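Local atomic coordinates of ATP-citrate lyase beta-subunit (Chlorobium limicola, PDB entry 6HXJ), a protein that probably works in ATP-citrate lyase, which cleaves citrate with coenzyme A and ATP into oxaloacetate, acetyl-CoA, ADP and phosphate. Residues Glu242-Ser245 / Val251-Val254; Ser245-Ser250 / Asp297-Ala302; Ile261-Ala266 / Phe273-Val278; Ala289-Asp294 / Ala330-Ile335; Thr306-Pro311 / Asn337-Ser342. All blocks are in the same frame, centred on the assembly; numbering follows the deposited sequence.

All five contacts lie in the C-terminal, citrate-binding part of the chain, around one mixed sheet. Contacts 1 and 2 share Ser245 and have centres about 7 Å apart, with Ile243 of contact 1 packing on Ala299 of contact 2. Strand 287-292 of contact 4 runs between strand 250-255 of contact 1 and strand 261-266 of contact 3. Helix 297-309 serves contacts 2 and 5, and helix 328-344 serves contacts 4 and 5; contacts 4 and 5 lie about 14 Å apart, centre to centre. Contact 2 reaches coenzyme A through Lys248, while the Tyr291 side chain in contact 4 is about 5 Å from a bound citrate.

Contact 1: residues Glu242-Ser245 / Val251-Val254; sequences EIDS and VKFV
With chi1 at -164°, Asp244 sends its carboxylate to the far side of CB from the main-chain nitrogen, toward the start of strand 250-255, where Val251 meets it. In Val251, chi1 of -72° sets CG2 between the main-chain N and C, pointing at the helix. OD2 of Asp244 is the acceptor for Val251 N, a weak hydrogen bond of 3.4 Å with an N-H...O angle of 141°. The carbonyl O of Val251 also lies beside OD2, but both are acceptors and no bond joins them. Ser250 OG makes a second weak bond to the same carboxylate oxygen.

Next to this polar pair runs an apolar one. CG2 of Ile243 meets CG2 of Val251 at 3.7 Å, the two branched chains crossing at a slant, and CB of Asp244 lies 4.0 Å from that same valine methyl. Ile243 reaches on to Trp298, Ala299 and Ala302 of helix 297-309, which ties the pair into the core. Lys252 brings CG to 4.1 Å from Asp244 OD2, yet its NZ stays 5.4 Å from that oxygen, too far for a salt bridge.

The contact folds the last turn of helix 235-246 against the edge strand that follows it in the chain. A leucine in place of Asp244 would probably leave the Val251 N-H without this acceptor and Ser250 OG with only its bond to Glu290 of the two. Since both bonds to Asp244 are weak, the carboxylate is probably no more than a loose polar tie, its charge perhaps eased by nearby Lys252, and the methyl packing beside it carries the apolar share.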
# COMPACT_ATOMS: atom_id res chain seq x y z
N GLU A 242 44.70 -24.65 10.16
CA GLU A 242 44.07 -23.43 9.67
C GLU A 242 42.58 -23.73 9.40
O GLU A 242 41.69 -22.99 9.83
CB GLU A 242 44.82 -22.97 8.38
CG GLU A 242 44.17 -21.84 7.58
CD GLU A 242 44.29 -21.91 6.06
OE1 GLU A 242 43.29 -21.55 5.39
OE2 GLU A 242 45.36 -22.31 5.55
N ILE A 243 42.35 -24.86 8.69
CA ILE A 243 41.02 -25.35 8.34
C ILE A 243 40.19 -25.55 9.62
O ILE A 243 39.06 -25.07 9.67
CB ILE A 243 41.06 -26.61 7.43
CG1 ILE A 243 41.55 -26.23 6.02
CG2 ILE A 243 39.65 -27.23 7.32
CD1 ILE A 243 42.13 -27.33 5.24
N ASP A 244 40.77 -26.19 10.66
CA ASP A 244 40.13 -26.46 11.94
C ASP A 244 39.73 -25.19 12.67
O ASP A 244 38.59 -25.11 13.12
CB ASP A 244 41.03 -27.36 12.82
CG ASP A 244 40.38 -28.05 14.02
OD1 ASP A 244 39.23 -27.70 14.37
OD2 ASP A 244 41.04 -28.92 14.63
N SER A 245 40.63 -24.19 12.78
CA SER A 245 40.34 -22.93 13.47
C SER A 245 39.12 -22.19 12.89
O SER A 245 38.30 -21.66 13.64
CB SER A 245 41.58 -22.03 13.47
OG SER A 245 41.93 -21.66 12.15
N VAL A 251 39.19 -30.94 12.65
CA VAL A 251 40.05 -31.67 11.71
C VAL A 251 41.51 -31.60 12.19
O VAL A 251 42.03 -30.51 12.42
CB VAL A 251 39.89 -31.35 10.20
CG1 VAL A 251 38.59 -31.91 9.64
CG2 VAL A 251 40.05 -29.87 9.91
N LYS A 252 42.12 -32.77 12.43
CA LYS A 252 43.48 -32.88 12.95
C LYS A 252 44.29 -33.80 12.04
O LYS A 252 43.80 -34.83 11.59
CB LYS A 252 43.47 -33.41 14.41
CG LYS A 252 42.60 -32.61 15.38
CD LYS A 252 43.11 -32.69 16.80
CE LYS A 252 42.55 -31.58 17.66
NZ LYS A 252 43.36 -31.38 18.90
N PHE A 253 45.52 -33.40 11.73
CA PHE A 253 46.39 -34.24 10.91
C PHE A 253 47.82 -34.17 11.42
O PHE A 253 48.34 -33.08 11.66
CB PHE A 253 46.29 -33.88 9.41
CG PHE A 253 47.28 -34.61 8.52
CD1 PHE A 253 47.02 -35.90 8.07
CD2 PHE A 253 48.46 -33.99 8.12
CE1 PHE A 253 47.94 -36.57 7.24
CE2 PHE A 253 49.38 -34.66 7.31
CZ PHE A 253 49.11 -35.94 6.87
N VAL A 254 48.43 -35.35 11.62
CA VAL A 254 49.82 -35.50 12.05
C VAL A 254 50.50 -36.52 11.13
O VAL A 254 49.99 -37.62 10.94
CB VAL A 254 49.97 -35.89 13.55
CG1 VAL A 254 51.44 -35.87 13.96
CG2 VAL A 254 49.16 -34.99 14.46

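Contact 2: residues Ser245-Ser250 / Asp297-Ala302; sequences SRIKGS and DWAVEA. With COA (coenzyme A), chain B.
The guanidinium of Arg246 turns its edge to the indole of Trp298: NH1 stands 3.3 Å from CH2, and CZ3 lies in the guanidinium plane. The two flat groups are 71° apart, so they do not stack. On one face of the indole sits the methyl of Ala299, the next residue of the same helix, 4.1 Å above the plane and displaced toward the rim. Ile247 comes to the six-membered ring obliquely, its CG2 3.5 Å from CZ2, the two side chains sliding past each other in opposite directions.

The bend of the arginine chain at chi3 (88°) is what turns its head back toward the tryptophan. Ile247 splits its two branches: CG2 goes to the indole, and CD1, at the end of the other arm, reaches CB of Ala299 at 4.1 Å.

This is the place where helix 235-246 ends, Ile247 being the first residue to leave helical angles, and where the turn into edge strand 250-255 packs on the first turn of helix 297-309. At that N-terminal turn, Asp297 OD1 accepts a weak bond from Trp298 N. The indole nitrogen NE1 is directed away to another protein chain of the assembly, donating a hydrogen bond to its backbone.

On the other side of the turn, Lys248 extends toward coenzyme A. Its NZ comes to 3.5 Å from C5B of the cofactor, and CE passes 3.8 Å from O8A of the 3'-phosphate. Residues of another protein chain also hydrogen-bond this coenzyme A.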
# COMPACT_ATOMS: atom_id res chain seq x y z
N SER A 245 40.63 -24.19 12.78
CA SER A 245 40.34 -22.93 13.47
C SER A 245 39.12 -22.19 12.89
O SER A 245 38.30 -21.66 13.64
CB SER A 245 41.58 -22.03 13.47
OG SER A 245 41.93 -21.66 12.15
N ARG A 246 39.00 -22.20 11.55
CA ARG A 246 37.93 -21.57 10.81
C ARG A 246 36.60 -22.30 10.98
O ARG A 246 35.56 -21.66 10.91
CB ARG A 246 38.31 -21.45 9.31
CG ARG A 246 39.42 -20.42 9.04
CD ARG A 246 40.10 -20.61 7.69
NE ARG A 246 39.42 -19.87 6.61
CZ ARG A 246 38.69 -20.44 5.64
NH1 ARG A 246 38.54 -21.76 5.61
NH2 ARG A 246 38.12 -19.70 4.71
N ILE A 247 36.61 -23.63 11.19
CA ILE A 247 35.40 -24.45 11.26
C ILE A 247 34.91 -24.75 12.68
O ILE A 247 35.72 -24.86 13.60
CB ILE A 247 35.48 -25.76 10.41
CG1 ILE A 247 36.46 -26.79 10.98
CG2 ILE A 247 35.75 -25.48 8.95
CD1 ILE A 247 36.05 -28.23 10.71
N LYS A 248 33.58 -24.96 12.85
CA LYS A 248 32.95 -25.29 14.13
C LYS A 248 33.29 -26.71 14.56
O LYS A 248 33.48 -26.96 15.76
CB LYS A 248 31.45 -25.01 14.10
CG LYS A 248 31.11 -23.56 14.46
CD LYS A 248 29.75 -23.15 13.95
CE LYS A 248 29.60 -21.65 13.77
NZ LYS A 248 28.31 -21.28 13.12
N GLY A 249 33.44 -27.61 13.57
CA GLY A 249 33.88 -28.98 13.82
C GLY A 249 35.37 -29.06 14.12
O GLY A 249 36.02 -28.07 14.46
N SER A 250 35.94 -30.26 13.95
CA SER A 250 37.36 -30.48 14.20
C SER A 250 38.03 -31.38 13.15
O SER A 250 37.49 -32.43 12.79
CB SER A 250 37.57 -31.04 15.62
OG SER A 250 38.92 -31.40 15.88
N ASP A 297 31.89 -30.71 4.90
CA ASP A 297 32.40 -31.68 3.90
C ASP A 297 33.72 -31.18 3.30
O ASP A 297 34.67 -31.98 3.26
CB ASP A 297 31.38 -31.95 2.80
CG ASP A 297 30.58 -30.72 2.45
OD1 ASP A 297 30.77 -29.70 3.11
OD2 ASP A 297 29.77 -30.80 1.52
N TRP A 298 33.76 -29.93 2.86
CA TRP A 298 35.01 -29.44 2.25
C TRP A 298 36.24 -29.67 3.14
O TRP A 298 37.28 -30.06 2.62
CB TRP A 298 34.86 -27.99 1.83
CG TRP A 298 34.59 -27.04 2.95
CD1 TRP A 298 33.38 -26.62 3.41
CD2 TRP A 298 35.58 -26.35 3.72
NE1 TRP A 298 33.55 -25.69 4.41
CE2 TRP A 298 34.90 -25.51 4.63
CE3 TRP A 298 36.99 -26.36 3.74
CZ2 TRP A 298 35.57 -24.67 5.53
CZ3 TRP A 298 37.66 -25.52 4.62
CH2 TRP A 298 36.95 -24.70 5.51
N ALA A 299 36.12 -29.45 4.46
CA ALA A 299 37.22 -29.67 5.40
C ALA A 299 37.61 -31.16 5.45
O ALA A 299 38.79 -31.50 5.56
CB ALA A 299 36.80 -29.17 6.78
N VAL A 300 36.60 -32.03 5.36
CA VAL A 300 36.75 -33.48 5.35
C VAL A 300 37.42 -33.86 4.03
O VAL A 300 38.32 -34.69 4.05
CB VAL A 300 35.41 -34.22 5.55
CG1 VAL A 300 35.60 -35.72 5.52
CG2 VAL A 300 34.74 -33.81 6.86
N GLU A 301 37.01 -33.22 2.90
CA GLU A 301 37.57 -33.44 1.57
C GLU A 301 39.05 -33.00 1.58
O GLU A 301 39.90 -33.72 1.03
CB GLU A 301 36.76 -32.65 0.52
CG GLU A 301 37.11 -32.93 -0.93
CD GLU A 301 36.21 -32.26 -1.95
OE1 GLU A 301 36.52 -32.36 -3.16
OE2 GLU A 301 35.18 -31.66 -1.56
N ALA A 302 39.34 -31.87 2.25
CA ALA A 302 40.68 -31.32 2.40
C ALA A 302 41.57 -32.34 3.12
O ALA A 302 42.69 -32.62 2.67
CB ALA A 302 40.61 -30.02 3.20
N1A COA B . 25.06 -13.29 6.10
C2A COA B . 26.28 -13.55 6.58
N3A COA B . 26.65 -14.47 7.47
C4A COA B . 25.59 -15.17 7.91
C5A COA B . 24.27 -15.00 7.52
C6A COA B . 24.02 -14.02 6.54
N6A COA B . 22.84 -13.86 5.95
N7A COA B . 23.44 -15.89 8.19
C8A COA B . 24.27 -16.58 8.94
N9A COA B . 25.58 -16.20 8.82
C1B COA B . 26.73 -16.72 9.56
C2B COA B . 26.60 -16.59 11.08
O2B COA B . 27.00 -15.30 11.55
C3B COA B . 27.46 -17.77 11.54
O3B COA B . 28.86 -17.42 11.47
P3B COA B . 29.92 -17.19 12.69
O7A COA B . 31.19 -17.93 12.25
O8A COA B . 29.42 -17.86 13.97
O9A COA B . 30.14 -15.73 12.84
C4B COA B . 27.21 -18.84 10.47
O4B COA B . 26.85 -18.10 9.28
C5B COA B . 26.16 -19.89 10.75
O5B COA B . 25.44 -19.56 11.96
P1A COA B . 23.88 -19.11 12.23
O1A COA B . 23.71 -17.88 13.06
O2A COA B . 23.09 -19.09 10.91
O3A COA B . 23.46 -20.40 13.05
P2A COA B . 22.93 -21.85 12.64
O4A COA B . 24.16 -22.82 12.71
O5A COA B . 21.73 -22.18 13.44
O6A COA B . 22.51 -21.75 11.10

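Contact 3: residues Ile261-Ala266 / Phe273-Val278; sequences IALLTA and FYADAV
Leu263 is the centre of the packing between segments 261-266 and 273-278, flanked by Thr265 on Tyr274 near one end of the strand segment and by Ile261 on Val278 at the other. Leu263 forks over the helix: CD1 rests 3.9 Å from CB of Ala275, while CD2 is the looser point, 4.2 Å from CG2 of Val278 and farther still from Tyr274 CB. The methyl CG2 of Thr265 is 3.6 Å from CD2 of Tyr274. It forms an off-centre CH-pi contact, 4.1 Å from the ring centroid and 30° off the normal. Ile261 and Val278 meet tip to tip, CD1 to CG1 at 3.8 Å. There is no solvent side, for all six touching residues are buried.

Strand 261-263 and the helix run antiparallel (171°), their axes 9.9 Å apart at closest, as in a beta-alpha-beta crossover; here the unit is strand 261-266, helix 268-280 and strand 287-292. Helix 391-397 adds Val392 against Tyr274 and Val278.

The chi1 of Thr265, 55°, turns its methyl to the tyrosine and leaves OG1 bonded to Ser271 OG and Ala289 O, while Tyr274 OH has weak bonds to Met388 O and Gly320 N. No hydrogen bond crosses, so the seam rests on apolar packing and one CH-pi contact, and the buried hydroxyls of its threonine and tyrosine are satisfied by partners around it.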
# COMPACT_ATOMS: atom_id res chain seq x y z
N ILE A 261 50.23 -47.90 6.56
CA ILE A 261 48.79 -47.81 6.80
C ILE A 261 48.34 -46.37 7.17
O ILE A 261 48.67 -45.85 8.24
CB ILE A 261 48.29 -48.87 7.84
CG1 ILE A 261 48.73 -50.29 7.44
CG2 ILE A 261 46.78 -48.83 7.99
CD1 ILE A 261 49.75 -50.90 8.35
N ALA A 262 47.52 -45.78 6.29
CA ALA A 262 46.98 -44.43 6.47
C ALA A 262 45.59 -44.37 7.12
O ALA A 262 44.64 -44.99 6.64
CB ALA A 262 47.00 -43.68 5.14
N LEU A 263 45.49 -43.63 8.21
CA LEU A 263 44.22 -43.51 8.92
C LEU A 263 43.45 -42.25 8.52
O LEU A 263 44.04 -41.17 8.46
CB LEU A 263 44.45 -43.51 10.46
CG LEU A 263 45.36 -44.57 11.07
CD1 LEU A 263 45.69 -44.23 12.51
CD2 LEU A 263 44.74 -45.96 10.93
N LEU A 264 42.14 -42.41 8.27
CA LEU A 264 41.17 -41.35 7.98
C LEU A 264 39.96 -41.69 8.87
O LEU A 264 38.88 -42.09 8.41
CB LEU A 264 40.82 -41.30 6.47
CG LEU A 264 39.71 -40.31 5.98
CD1 LEU A 264 39.94 -38.89 6.47
CD2 LEU A 264 39.56 -40.36 4.49
N THR A 265 40.17 -41.58 10.17
CA THR A 265 39.18 -42.00 11.15
C THR A 265 38.42 -40.84 11.85
O THR A 265 38.95 -39.73 12.04
CB THR A 265 39.85 -42.96 12.15
OG1 THR A 265 40.99 -42.30 12.69
CG2 THR A 265 40.32 -44.27 11.47
N ALA A 266 37.17 -41.13 12.21
CA ALA A 266 36.25 -40.21 12.85
C ALA A 266 36.30 -40.29 14.39
O ALA A 266 36.13 -41.38 14.96
CB ALA A 266 34.85 -40.48 12.36
N PHE A 273 42.20 -45.76 19.11
CA PHE A 273 42.01 -47.20 19.09
C PHE A 273 42.42 -47.84 17.76
O PHE A 273 42.98 -48.94 17.78
CB PHE A 273 40.61 -47.61 19.52
CG PHE A 273 40.46 -47.61 21.03
CD1 PHE A 273 41.13 -48.54 21.82
CD2 PHE A 273 39.66 -46.64 21.66
CE1 PHE A 273 41.00 -48.52 23.21
CE2 PHE A 273 39.52 -46.63 23.05
CZ PHE A 273 40.19 -47.57 23.82
N TYR A 274 42.22 -47.13 16.61
CA TYR A 274 42.64 -47.62 15.29
C TYR A 274 44.16 -47.64 15.14
O TYR A 274 44.69 -48.59 14.55
CB TYR A 274 42.00 -46.81 14.17
CG TYR A 274 40.63 -47.30 13.79
CD1 TYR A 274 40.46 -48.47 13.04
CD2 TYR A 274 39.49 -46.59 14.14
CE1 TYR A 274 39.20 -48.91 12.66
CE2 TYR A 274 38.22 -47.01 13.75
CZ TYR A 274 38.08 -48.18 13.01
OH TYR A 274 36.82 -48.61 12.64
N ALA A 275 44.85 -46.60 15.69
CA ALA A 275 46.31 -46.50 15.68
C ALA A 275 46.91 -47.61 16.53
O ALA A 275 47.86 -48.26 16.08
CB ALA A 275 46.74 -45.14 16.19
N ASP A 276 46.34 -47.85 17.74
CA ASP A 276 46.77 -48.90 18.68
C ASP A 276 46.66 -50.25 17.99
O ASP A 276 47.59 -51.05 18.10
CB ASP A 276 45.86 -48.91 19.93
CG ASP A 276 46.09 -47.85 21.00
OD1 ASP A 276 46.60 -46.76 20.67
OD2 ASP A 276 45.70 -48.10 22.18
N ALA A 277 45.53 -50.48 17.26
CA ALA A 277 45.22 -51.71 16.52
C ALA A 277 46.29 -51.98 15.47
O ALA A 277 46.76 -53.11 15.39
CB ALA A 277 43.85 -51.60 15.87
N VAL A 278 46.70 -50.94 14.72
CA VAL A 278 47.75 -51.05 13.70
C VAL A 278 49.09 -51.48 14.31
O VAL A 278 49.69 -52.46 13.84
CB VAL A 278 47.88 -49.76 12.86
CG1 VAL A 278 49.11 -49.81 11.95
CG2 VAL A 278 46.63 -49.52 12.02

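Contact 4: residues Ala289-Asp294 / Ala330-Ile335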
# COMPACT_ATOMS: atom_id res chain seq x y z
N ALA A 289 45.04 -39.03 11.85
CA ALA A 289 44.03 -38.11 11.33
C ALA A 289 42.74 -38.31 12.08
O ALA A 289 42.24 -39.43 12.19
CB ALA A 289 43.81 -38.32 9.83
N GLU A 290 42.21 -37.23 12.61
CA GLU A 290 40.96 -37.20 13.33
C GLU A 290 40.06 -36.14 12.68
O GLU A 290 40.54 -35.09 12.27
CB GLU A 290 41.26 -36.85 14.79
CG GLU A 290 40.05 -36.56 15.67
CD GLU A 290 40.26 -35.42 16.65
OE1 GLU A 290 39.41 -34.50 16.66
OE2 GLU A 290 41.27 -35.43 17.40
N TYR A 291 38.77 -36.43 12.58
CA TYR A 291 37.69 -35.51 12.17
C TYR A 291 36.42 -35.76 13.04
O TYR A 291 35.98 -36.90 13.18
CB TYR A 291 37.43 -35.50 10.65
CG TYR A 291 36.72 -36.72 10.10
CD1 TYR A 291 35.33 -36.85 10.18
CD2 TYR A 291 37.43 -37.73 9.46
CE1 TYR A 291 34.68 -37.99 9.71
CE2 TYR A 291 36.78 -38.87 8.97
CZ TYR A 291 35.41 -39.00 9.10
OH TYR A 291 34.76 -40.10 8.61
N SER A 292 35.94 -34.74 13.72
CA SER A 292 34.82 -34.92 14.63
C SER A 292 33.97 -33.66 14.73
O SER A 292 34.31 -32.63 14.16
CB SER A 292 35.34 -35.33 16.02
OG SER A 292 36.24 -34.38 16.55
N GLY A 293 32.87 -33.76 15.46
CA GLY A 293 31.96 -32.65 15.73
C GLY A 293 31.22 -32.15 14.52
O GLY A 293 31.00 -30.94 14.40
N ASP A 294 30.81 -33.09 13.63
CA ASP A 294 30.10 -32.82 12.36
C ASP A 294 30.84 -31.74 11.54
O ASP A 294 30.35 -30.61 11.41
CB ASP A 294 28.60 -32.49 12.58
CG ASP A 294 27.69 -32.72 11.36
OD1 ASP A 294 28.19 -33.28 10.33
OD2 ASP A 294 26.48 -32.39 11.45
N ALA A 330 26.97 -36.60 4.64
CA ALA A 330 27.69 -35.35 4.36
C ALA A 330 29.19 -35.57 4.41
O ALA A 330 29.88 -35.27 3.46
CB ALA A 330 27.29 -34.29 5.36
N THR A 331 29.69 -36.12 5.51
CA THR A 331 31.12 -36.37 5.69
C THR A 331 31.66 -37.38 4.69
O THR A 331 32.78 -37.21 4.24
CB THR A 331 31.48 -36.74 7.13
OG1 THR A 331 30.61 -37.74 7.61
CG2 THR A 331 31.51 -35.53 8.07
N PHE A 332 30.87 -38.42 4.34
CA PHE A 332 31.27 -39.40 3.34
C PHE A 332 31.26 -38.79 1.97
O PHE A 332 32.07 -39.23 1.17
CB PHE A 332 30.46 -40.70 3.39
CG PHE A 332 31.07 -41.75 4.29
CD1 PHE A 332 31.93 -41.40 5.33
CD2 PHE A 332 30.80 -43.10 4.09
CE1 PHE A 332 32.52 -42.37 6.13
CE2 PHE A 332 31.38 -44.08 4.91
CZ PHE A 332 32.23 -43.70 5.93
N SER A 333 30.43 -37.77 1.69
CA SER A 333 30.48 -37.10 0.38
C SER A 333 31.80 -36.32 0.21
O SER A 333 32.38 -36.33 -0.89
CB SER A 333 29.25 -36.22 0.16
OG SER A 333 29.39 -34.91 0.69
N GLY A 334 32.27 -35.71 1.30
CA GLY A 334 33.53 -34.98 1.33
C GLY A 334 34.69 -35.93 1.13
O GLY A 334 35.62 -35.60 0.41
N ILE A 335 34.62 -37.16 1.74
CA ILE A 335 35.61 -38.26 1.63
C ILE A 335 35.61 -38.79 0.20
O ILE A 335 36.68 -38.96 -0.38
CB ILE A 335 35.42 -39.42 2.69
CG1 ILE A 335 35.65 -38.93 4.13
CG2 ILE A 335 36.36 -40.63 2.41
CD1 ILE A 335 35.24 -39.89 5.24
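Tyr291 meets three residues of helix segment 330-335. Its OH lies 3.4 Å from CD1 of Ile335, a methyl that is also 4.0 Å from CZ and approaches the ring obliquely, the two side chains crossing at about a right angle. The same oxygen stands at the edge of the Phe332 ring, near its plane and 4.0 Å from CE1. Thr331 lies farther off, with CB 4.3 Å from CE1 of the tyrosine, yet of the three it has the most surface buried by the strand segment.

A chi1 of 73° places the phenol between the two backbone arms of Tyr291 and out from the strand toward the helix. The distance to be spanned is large, since the axes of strand 289-292 and the helix come no closer than 11.6 Å, at 143°.

In the next shell, Val251 of the edge strand and Leu264 and Ala266 of the inner strand pack against Tyr291. Thr331 OG1 is bonded to Asp327 O. Within the helix, Ser333 OG donates to Ala330 O at 2.8 Å, an oxygen that Gly334 N also uses.

Beyond the strand end, Gly293 turns with positive phi, and its N donates a hydrogen bond to a bound citrate, probably taken up from the crystallisation liquor but consistent with a citrate-binding domain.

Cut back to a serine, Tyr291 would probably open a gap between strand and helix, leaving Thr331 and the Ile335 methyl without the ring they pack on.

No hydrogen bond crosses between these segments, so the contact is van der Waals packing round the ring and OH of Tyr291, with the Tyr291 side chain about 5 Å from the bound citrate.

Contact 5: residues Thr306-Pro311 / Asn337-Ser342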
# COMPACT_ATOMS: atom_id res chain seq x y z
N THR A 306 44.78 -34.74 1.58
CA THR A 306 46.08 -34.74 2.27
C THR A 306 46.58 -36.18 2.53
O THR A 306 47.75 -36.48 2.28
CB THR A 306 45.94 -33.96 3.60
OG1 THR A 306 45.33 -32.69 3.38
CG2 THR A 306 47.25 -33.77 4.34
N ILE A 307 45.67 -37.06 3.02
CA ILE A 307 45.96 -38.46 3.36
C ILE A 307 46.35 -39.27 2.12
O ILE A 307 47.27 -40.09 2.17
CB ILE A 307 44.79 -39.07 4.18
CG1 ILE A 307 44.79 -38.42 5.58
CG2 ILE A 307 44.90 -40.61 4.34
CD1 ILE A 307 43.51 -38.35 6.22
N CYS A 308 45.69 -39.00 0.99
CA CYS A 308 45.94 -39.65 -0.29
C CYS A 308 47.29 -39.23 -0.89
O CYS A 308 47.95 -40.04 -1.54
CB CYS A 308 44.79 -39.38 -1.26
SG CYS A 308 43.14 -39.90 -0.66
N ARG A 309 47.70 -37.96 -0.66
CA ARG A 309 48.97 -37.40 -1.13
C ARG A 309 50.19 -38.06 -0.44
O ARG A 309 51.29 -37.99 -0.98
CB ARG A 309 48.99 -35.86 -0.95
CG ARG A 309 48.13 -35.07 -1.95
CD ARG A 309 47.98 -33.61 -1.53
NE ARG A 309 46.75 -32.99 -2.05
CZ ARG A 309 46.17 -31.90 -1.55
NH1 ARG A 309 46.69 -31.28 -0.50
NH2 ARG A 309 45.05 -31.42 -2.09
N LEU A 310 50.00 -38.73 0.73
CA LEU A 310 51.04 -39.41 1.53
C LEU A 310 51.87 -40.48 0.77
O LEU A 310 51.31 -41.27 0.00
CB LEU A 310 50.45 -40.02 2.82
CG LEU A 310 50.03 -39.03 3.91
CD1 LEU A 310 49.14 -39.70 4.93
CD2 LEU A 310 51.21 -38.44 4.63
N PRO A 311 53.22 -40.49 1.00
CA PRO A 311 54.08 -41.44 0.30
C PRO A 311 54.02 -42.87 0.83
O PRO A 311 53.92 -43.10 2.05
CB PRO A 311 55.48 -40.85 0.46
CG PRO A 311 55.44 -40.11 1.74
CD PRO A 311 54.02 -39.60 1.87
N ASN A 337 34.42 -37.24 -2.60
CA ASN A 337 34.93 -36.17 -3.47
C ASN A 337 36.46 -36.10 -3.47
O ASN A 337 37.07 -36.11 -4.54
CB ASN A 337 34.26 -34.85 -3.15
CG ASN A 337 32.92 -34.79 -3.84
OD1 ASN A 337 32.84 -34.92 -5.07
ND2 ASN A 337 31.85 -34.71 -3.04
N GLY A 338 37.05 -36.17 -2.28
CA GLY A 338 38.50 -36.20 -2.10
C GLY A 338 39.16 -37.46 -2.61
O GLY A 338 40.34 -37.42 -2.98
N PHE A 339 38.44 -38.60 -2.63
CA PHE A 339 38.95 -39.87 -3.17
C PHE A 339 38.95 -39.83 -4.69
O PHE A 339 39.88 -40.32 -5.31
CB PHE A 339 38.12 -41.06 -2.69
CG PHE A 339 38.52 -41.67 -1.36
CD1 PHE A 339 39.81 -41.52 -0.86
CD2 PHE A 339 37.62 -42.45 -0.65
CE1 PHE A 339 40.18 -42.08 0.36
CE2 PHE A 339 38.00 -43.04 0.56
CZ PHE A 339 39.27 -42.84 1.06
N ARG A 340 37.90 -39.22 -5.28
CA ARG A 340 37.72 -39.03 -6.71
C ARG A 340 38.77 -38.05 -7.23
O ARG A 340 39.35 -38.28 -8.30
CB ARG A 340 36.30 -38.49 -6.98
CG ARG A 340 35.20 -39.54 -6.84
CD ARG A 340 34.00 -39.23 -7.71
NE ARG A 340 32.82 -38.65 -7.04
CZ ARG A 340 31.68 -39.30 -6.82
NH1 ARG A 340 31.58 -40.60 -7.09
NH2 ARG A 340 30.66 -38.68 -6.24
N GLU A 341 39.02 -36.96 -6.46
CA GLU A 341 40.00 -35.92 -6.77
C GLU A 341 41.43 -36.50 -6.78
O GLU A 341 42.23 -36.21 -7.67
CB GLU A 341 39.88 -34.76 -5.75
CG GLU A 341 40.44 -33.43 -6.23
CD GLU A 341 41.94 -33.15 -6.11
OE1 GLU A 341 42.68 -34.00 -5.55
OE2 GLU A 341 42.36 -32.07 -6.56
N SER A 342 41.71 -37.33 -5.81
CA SER A 342 43.00 -37.97 -5.62
C SER A 342 43.25 -39.06 -6.66
O SER A 342 44.38 -39.21 -7.11
CB SER A 342 43.09 -38.54 -4.21
OG SER A 342 42.92 -37.52 -3.24
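Helices 297-309 and 328-344 pack side by side over one face of the mixed sheet, and Cys308 is the residue through which the end of the first meets the second. Its CA comes to 6.3 Å from CA of Ser342, a close approach of two backbones made possible by small side chains. CB of Cys308 lies against Ser342 OG at 3.3 Å. Cys308 SG, placed opposite its own carbonyl carbon by a chi1 of -57°, points past the serine to the Phe339 ring. It meets that ring at the edge, 3.7 Å from CD1 and 86° off the ring normal, a sulfur-aromatic contact in the ring plane.

The serine hydroxyl is spent within its own helix. OG donates to Gly338 O at 2.6 Å, with a C=O...donor angle of 168°, and that carbonyl also accepts the helical bond from Ser342 N. The hydroxyl's rotation is thus fixed, with carbon and sulfur of the cysteine beside it.

Leu348 touches Cys308, Phe339 and Ser342, closing the cluster from the loop that follows helix 328-344. Such neighbouring helices, joined by a parallel strand and laid on one side of a sheet, are typical of flavodoxin-like alpha/beta domains, as in the succinyl-CoA synthetase family.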